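Local coordinates for HMG box-containing protein 1 (PDB 3QVE), which represses transcription by binding the promoters of target genes, regulating the cell cycle and the Wnt pathway, and is represented here by its AXH domain, at residues F34-E38 / G49-G53; K104-F109 / I120-H126. All blocks are in the same frame, centred on the assembly; numbering follows the deposited sequence. Where two conformers were deposited one is given.

Interaction 1. Residues F34-E38 / G49-G53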
loop_
_atom_site.group_PDB
_atom_site.type_symbol
_atom_site.label_atom_id
_atom_site.label_comp_id
_atom_site.label_asym_id
_atom_site.label_seq_id
_atom_site.Cartn_x
_atom_site.Cartn_y
_atom_site.Cartn_z
ATOM N N PHE A 34 12.437 0.119 -6.530
ATOM C CA PHE A 34 12.612 -0.742 -5.361
ATOM C C PHE A 34 12.500 -2.221 -5.701
ATOM O O PHE A 34 13.356 -3.014 -5.323
ATOM C CB PHE A 34 11.594 -0.367 -4.270
ATOM C CG PHE A 34 11.605 -1.295 -3.085
ATOM C CD1 PHE A 34 12.567 -1.166 -2.108
ATOM C CD2 PHE A 34 10.674 -2.315 -2.975
ATOM C CE1 PHE A 34 12.587 -2.022 -0.992
ATOM C CE2 PHE A 34 10.681 -3.175 -1.888
ATOM C CZ PHE A 34 11.639 -3.022 -0.889
ATOM N N ALA A 35 11.455 -2.598 -6.431
ATOM C CA ALA A 35 11.191 -4.000 -6.717
ATOM C C ALA A 35 12.322 -4.547 -7.609
ATOM O O ALA A 35 12.690 -5.715 -7.489
ATOM C CB ALA A 35 9.823 -4.173 -7.397
ATOM N N ARG A 36 12.843 -3.728 -8.516
ATOM C CA ARG A 36 13.960 -4.162 -9.360
ATOM C C ARG A 36 15.219 -4.346 -8.500
ATOM O O ARG A 36 15.902 -5.338 -8.666
ATOM C CB ARG A 36 14.257 -3.220 -10.528
ATOM C CG ARG A 36 15.655 -3.449 -11.195
ATOM N N ALA A 37 15.488 -3.416 -7.581
ATOM C CA ALA A 37 16.638 -3.499 -6.672
ATOM C C ALA A 37 16.576 -4.711 -5.721
ATOM O O ALA A 37 17.621 -5.266 -5.382
ATOM C CB ALA A 37 16.821 -2.181 -5.882
ATOM N N GLU A 38 15.377 -5.111 -5.295
ATOM C CA GLU A 38 15.176 -6.359 -4.543
ATOM C C GLU A 38 15.345 -7.563 -5.478
ATOM O O GLU A 38 15.419 -7.403 -6.690
ATOM C CB GLU A 38 13.781 -6.382 -3.907
ATOM C CG GLU A 38 13.574 -5.308 -2.852
ATOM C CD GLU A 38 13.950 -5.747 -1.449
ATOM O OE1 GLU A 38 13.408 -6.771 -0.994
ATOM O OE2 GLU A 38 14.760 -5.063 -0.791
ATOM N N GLY A 49 18.121 -8.206 -1.367
ATOM C CA GLY A 49 16.795 -8.570 -0.862
ATOM C C GLY A 49 16.556 -8.187 0.593
ATOM O O GLY A 49 15.967 -8.964 1.353
ATOM N N ILE A 50 16.980 -6.972 0.955
ATOM C CA ILE A 50 16.868 -6.407 2.322
ATOM C C ILE A 50 15.466 -6.495 3.007
ATOM O O ILE A 50 15.381 -6.550 4.243
ATOM C CB ILE A 50 17.389 -4.909 2.333
ATOM C CG1 ILE A 50 18.926 -4.855 2.190
ATOM C CG2 ILE A 50 16.924 -4.120 3.586
ATOM C CD1 ILE A 50 19.431 -4.316 0.853
ATOM N N HIS A 51 14.383 -6.525 2.225
ATOM C CA HIS A 51 13.025 -6.502 2.774
ATOM C C HIS A 51 12.156 -7.730 2.409
ATOM O O HIS A 51 10.930 -7.630 2.284
ATOM C CB HIS A 51 12.347 -5.204 2.329
ATOM C CG HIS A 51 12.893 -3.976 2.992
ATOM N ND1 HIS A 51 13.767 -3.112 2.368
ATOM C CD2 HIS A 51 12.684 -3.469 4.228
ATOM C CE1 HIS A 51 14.065 -2.122 3.191
ATOM N NE2 HIS A 51 13.413 -2.312 4.325
ATOM N N LYS A 52 12.791 -8.886 2.241
ATOM C CA LYS A 52 12.056 -10.105 1.922
ATOM C C LYS A 52 11.091 -10.400 3.068
ATOM O O LYS A 52 11.510 -10.441 4.235
ATOM C CB LYS A 52 12.987 -11.311 1.717
ATOM C CG LYS A 52 12.231 -12.643 1.491
ATOM C CD LYS A 52 13.151 -13.873 1.473
ATOM C CE LYS A 52 12.339 -15.158 1.293
ATOM N NZ LYS A 52 13.138 -16.385 1.569
ATOM N N GLY A 53 9.810 -10.593 2.737
ATOM C CA GLY A 53 8.832 -10.972 3.737
ATOM C C GLY A 53 8.264 -9.772 4.486
ATOM O O GLY A 53 7.405 -9.959 5.349
#

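Interaction 2. Residues K104-F109 / I120-H126. With SO4 (sulfate ion), chain D.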
loop_
_atom_site.group_PDB
_atom_site.type_symbol
_atom_site.label_atom_id
_atom_site.label_comp_id
_atom_site.label_asym_id
_atom_site.label_seq_id
_atom_site.Cartn_x
_atom_site.Cartn_y
_atom_site.Cartn_z
ATOM N N LYS A 104 -12.801 -7.478 5.701
ATOM C CA LYS A 104 -13.644 -6.431 5.116
ATOM C C LYS A 104 -13.645 -6.463 3.577
ATOM O O LYS A 104 -14.655 -6.273 2.976
ATOM C CB LYS A 104 -13.211 -5.070 5.646
ATOM C CG LYS A 104 -13.941 -3.907 4.973
ATOM C CD LYS A 104 -13.987 -2.639 5.845
ATOM C CE LYS A 104 -12.787 -1.733 5.652
ATOM N NZ LYS A 104 -12.947 -0.341 6.264
ATOM N N GLY A 105 -12.526 -6.741 2.925
ATOM C CA GLY A 105 -12.521 -6.824 1.472
ATOM C C GLY A 105 -12.044 -5.524 0.853
ATOM O O GLY A 105 -11.365 -4.718 1.501
ATOM N N TRP A 106 -12.402 -5.327 -0.406
ATOM C CA TRP A 106 -11.830 -4.239 -1.181
ATOM C C TRP A 106 -12.264 -2.888 -0.582
ATOM O O TRP A 106 -13.443 -2.645 -0.331
ATOM C CB TRP A 106 -12.220 -4.352 -2.653
ATOM C CG TRP A 106 -11.467 -5.389 -3.396
ATOM C CD1 TRP A 106 -11.976 -6.524 -3.932
ATOM C CD2 TRP A 106 -10.065 -5.410 -3.663
ATOM N NE1 TRP A 106 -10.994 -7.243 -4.540
ATOM C CE2 TRP A 106 -9.805 -6.587 -4.398
ATOM C CE3 TRP A 106 -8.998 -4.539 -3.363
ATOM C CZ2 TRP A 106 -8.526 -6.932 -4.843
ATOM C CZ3 TRP A 106 -7.735 -4.855 -3.830
ATOM C CH2 TRP A 106 -7.504 -6.070 -4.541
ATOM N N SER A 107 -11.292 -2.006 -0.403
ATOM C CA SER A 107 -11.511 -0.723 0.242
ATOM C C SER A 107 -10.639 0.347 -0.426
ATOM O O SER A 107 -9.634 0.035 -1.047
ATOM C CB SER A 107 -11.149 -0.829 1.747
ATOM O OG SER A 107 -11.746 -1.987 2.345
ATOM N N SER A 108 -11.006 1.616 -0.259
ATOM C CA SER A 108 -10.312 2.712 -0.909
ATOM C C SER A 108 -10.595 3.962 -0.117
ATOM O O SER A 108 -11.573 4.045 0.606
ATOM C CB SER A 108 -10.883 2.862 -2.332
ATOM O OG SER A 108 -10.533 4.076 -2.951
ATOM N N PHE A 109 -9.733 4.948 -0.239
ATOM C CA PHE A 109 -10.039 6.274 0.321
ATOM C C PHE A 109 -11.027 6.989 -0.575
ATOM O O PHE A 109 -11.700 7.921 -0.103
ATOM C CB PHE A 109 -8.735 7.109 0.466
ATOM C CG PHE A 109 -7.839 6.618 1.561
ATOM C CD1 PHE A 109 -8.013 7.072 2.849
ATOM C CD2 PHE A 109 -6.892 5.620 1.327
ATOM C CE1 PHE A 109 -7.213 6.570 3.881
ATOM C CE2 PHE A 109 -6.101 5.129 2.354
ATOM C CZ PHE A 109 -6.284 5.615 3.630
ATOM N N ILE A 120 -13.363 -1.856 -9.458
ATOM C CA ILE A 120 -13.571 -2.605 -8.234
ATOM C C ILE A 120 -14.455 -1.771 -7.293
ATOM O O ILE A 120 -14.067 -0.659 -6.916
ATOM C CB ILE A 120 -12.214 -2.862 -7.492
ATOM C CG1 ILE A 120 -11.269 -3.708 -8.359
ATOM C CG2 ILE A 120 -12.460 -3.513 -6.136
ATOM C CD1 ILE A 120 -9.850 -3.782 -7.817
ATOM N N PRO A 121 -15.590 -2.327 -6.863
ATOM C CA PRO A 121 -16.416 -1.653 -5.856
ATOM C C PRO A 121 -15.795 -1.730 -4.445
ATOM O O PRO A 121 -15.331 -2.791 -4.044
ATOM C CB PRO A 121 -17.688 -2.464 -5.883
ATOM C CG PRO A 121 -17.256 -3.865 -6.287
ATOM C CD PRO A 121 -16.058 -3.701 -7.151
ATOM N N CYS A 122 -15.798 -0.635 -3.702
ATOM C CA CYS A 122 -15.019 -0.566 -2.474
ATOM C C CYS A 122 -15.765 0.055 -1.345
ATOM O O CYS A 122 -16.495 1.001 -1.563
ATOM C CB CYS A 122 -13.791 0.348 -2.693
ATOM S SG CYS A 122 -12.540 -0.333 -3.779
ATOM N N CYS A 123 -15.546 -0.470 -0.148
ATOM C CA CYS A 123 -15.848 0.206 1.097
ATOM C C CYS A 123 -14.809 1.298 1.334
ATOM O O CYS A 123 -13.768 1.374 0.664
ATOM C CB CYS A 123 -15.728 -0.763 2.272
ATOM S SG CYS A 123 -16.740 -2.255 2.246
ATOM N N GLU A 124 -15.042 2.106 2.328
ATOM C CA GLU A 124 -14.098 3.121 2.728
ATOM C C GLU A 124 -13.028 2.534 3.642
ATOM O O GLU A 124 -13.341 1.789 4.568
ATOM C CB GLU A 124 -14.843 4.223 3.480
ATOM C CG GLU A 124 -15.115 5.456 2.645
ATOM C CD GLU A 124 -15.893 6.529 3.412
ATOM O OE1 GLU A 124 -16.783 7.147 2.790
ATOM O OE2 GLU A 124 -15.609 6.756 4.618
ATOM N N VAL A 125 -11.779 2.889 3.400
ATOM C CA VAL A 125 -10.647 2.487 4.240
ATOM C C VAL A 125 -10.667 3.306 5.510
ATOM O O VAL A 125 -10.998 4.492 5.464
ATOM C CB VAL A 125 -9.280 2.769 3.562
ATOM C CG1 VAL A 125 -8.102 2.472 4.527
ATOM C CG2 VAL A 125 -9.115 1.966 2.273
ATOM N N HIS A 126 -10.309 2.703 6.639
ATOM C CA HIS A 126 -10.084 3.479 7.891
ATOM C C HIS A 126 -8.826 3.036 8.619
ATOM O O HIS A 126 -8.388 1.871 8.488
ATOM C CB HIS A 126 -11.230 3.281 8.889
ATOM C CG HIS A 126 -12.552 3.735 8.365
ATOM N ND1 HIS A 126 -12.879 5.066 8.221
ATOM C CD2 HIS A 126 -13.598 3.030 7.877
ATOM C CE1 HIS A 126 -14.087 5.162 7.693
ATOM N NE2 HIS A 126 -14.547 3.941 7.482
HETATM S S SO4 D . -10.336 7.235 9.872
HETATM O O1 SO4 D . -9.782 8.571 9.903
HETATM O O2 SO4 D . -10.369 6.583 11.161
HETATM O O3 SO4 D . -11.597 7.175 9.151
HETATM O O4 SO4 D . -9.433 6.449 9.079
#

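Interaction 1. Residues F34-E38 / G49-G53
The carboxylate of E38 faces the backbone N-H of H51 and receives from it a forked hydrogen bond: H51 N lies 3.4 Å from E38 OE1 and 3.4 Å from E38 OE2. Both branches are bent and weak, the proton being shared between the two oxygens. The amide of I50 is as near to OE2, but its angle is too poor for a bond.

The second meeting is aromatic. F34 CE1 stands 3.7 Å from H51 ND1, which sits at the edge of the phenyl ring, near its plane. The two ring planes are inclined at 52° with centroids 5.7 Å apart, an oblique pairing that is neither a stack nor edge-to-face. E38 OE2 in turn lies in the plane of the imidazole, at its edge, 3.8 Å from ND1. This contact buries ND1, for which the model offers no polar partner.

Within each segment, neighbouring side chains set these groups in place. E38 CG rests on one face of the F34 ring, 3.6 Å above its plane, and a bend at chi2 (-90°) turns the carboxylate from there toward the turn. On the other segment, I50 CG2 lies over one face of the imidazole, toward its rim. The backbone bond from K52 N to G49 O closes the type I turn G49-K52, which presents the H51 amide to the acid.

E38 is the first residue to leave helical geometry after helix 31-37, so the contact ties the end of that helix to the loop preceding strand 59-69. Farther in, F20 of strand 17-20 stacks on H51 and also meets F34, which joins this surface contact to the six-stranded sheet; W9, outside that sheet, packs edge-to-face with F34.

Interaction 2. Residues K104-F109 / I120-H126
One face of the W106 indole carries I120 CG2, 3.8 Å from the centroid of the five-membered ring and 26° off its normal, a CH-pi contact displaced toward the rim. F109 receives V125 more squarely: CB stands over the ring centre, 11° off the normal, and CG1 reaches F109 CZ at 3.7 Å. At the edge of the H126 ring, ND1 donates a nearly straight 2.6 Å bond to sulfate O3, an ion probably from the crystallisation liquor.

Between these rings the backbones pair in parallel. C123 N donates to W106 O (3.0 Å), S108 N to C123 O (2.9 Å) and V125 N to S108 O (3.0 Å).

K104 extends past C123, bends at chi3 (88°) and sets NZ in the carbonyl plane of E124 O, 2.8 Å away; D129 gives NZ a salt bridge. An alanine here would remove the ammonium, which would probably leave the E124 carbonyl without this donor and D129 without this salt-bridge partner.

The pairing is the parallel side of a beta-alpha-beta unit: strand 105-108 leads through helix 111-118 to strand 123-124. Strand 98-101 flanks 105-108 antiparallel, and just past the ends of strands 105-108 and 123-124, F109 and V125 reach L61 of strand 59-69 in the large antiparallel sheet.

In the fold
Interactions 1 and 2 follow one another along the chain and lie on opposite sides of its centre, their centres about 27 Å apart and their nearest atoms about 18 Å apart. Interaction 1 is a surface contact burying 189 Å² between a helix end and a loop, and its polar part is a weak side-chain-to-backbone bond. The partly buried interaction 2 covers 592 Å² and rests on a short parallel strand pairing with apolar groups over ring faces. They share no helix or strand, yet both adjoin the six-stranded antiparallel sheet: interaction 1 through strand 17-20, interaction 2 through strands 59-69 and 72-80. Both belong to the AXH domain.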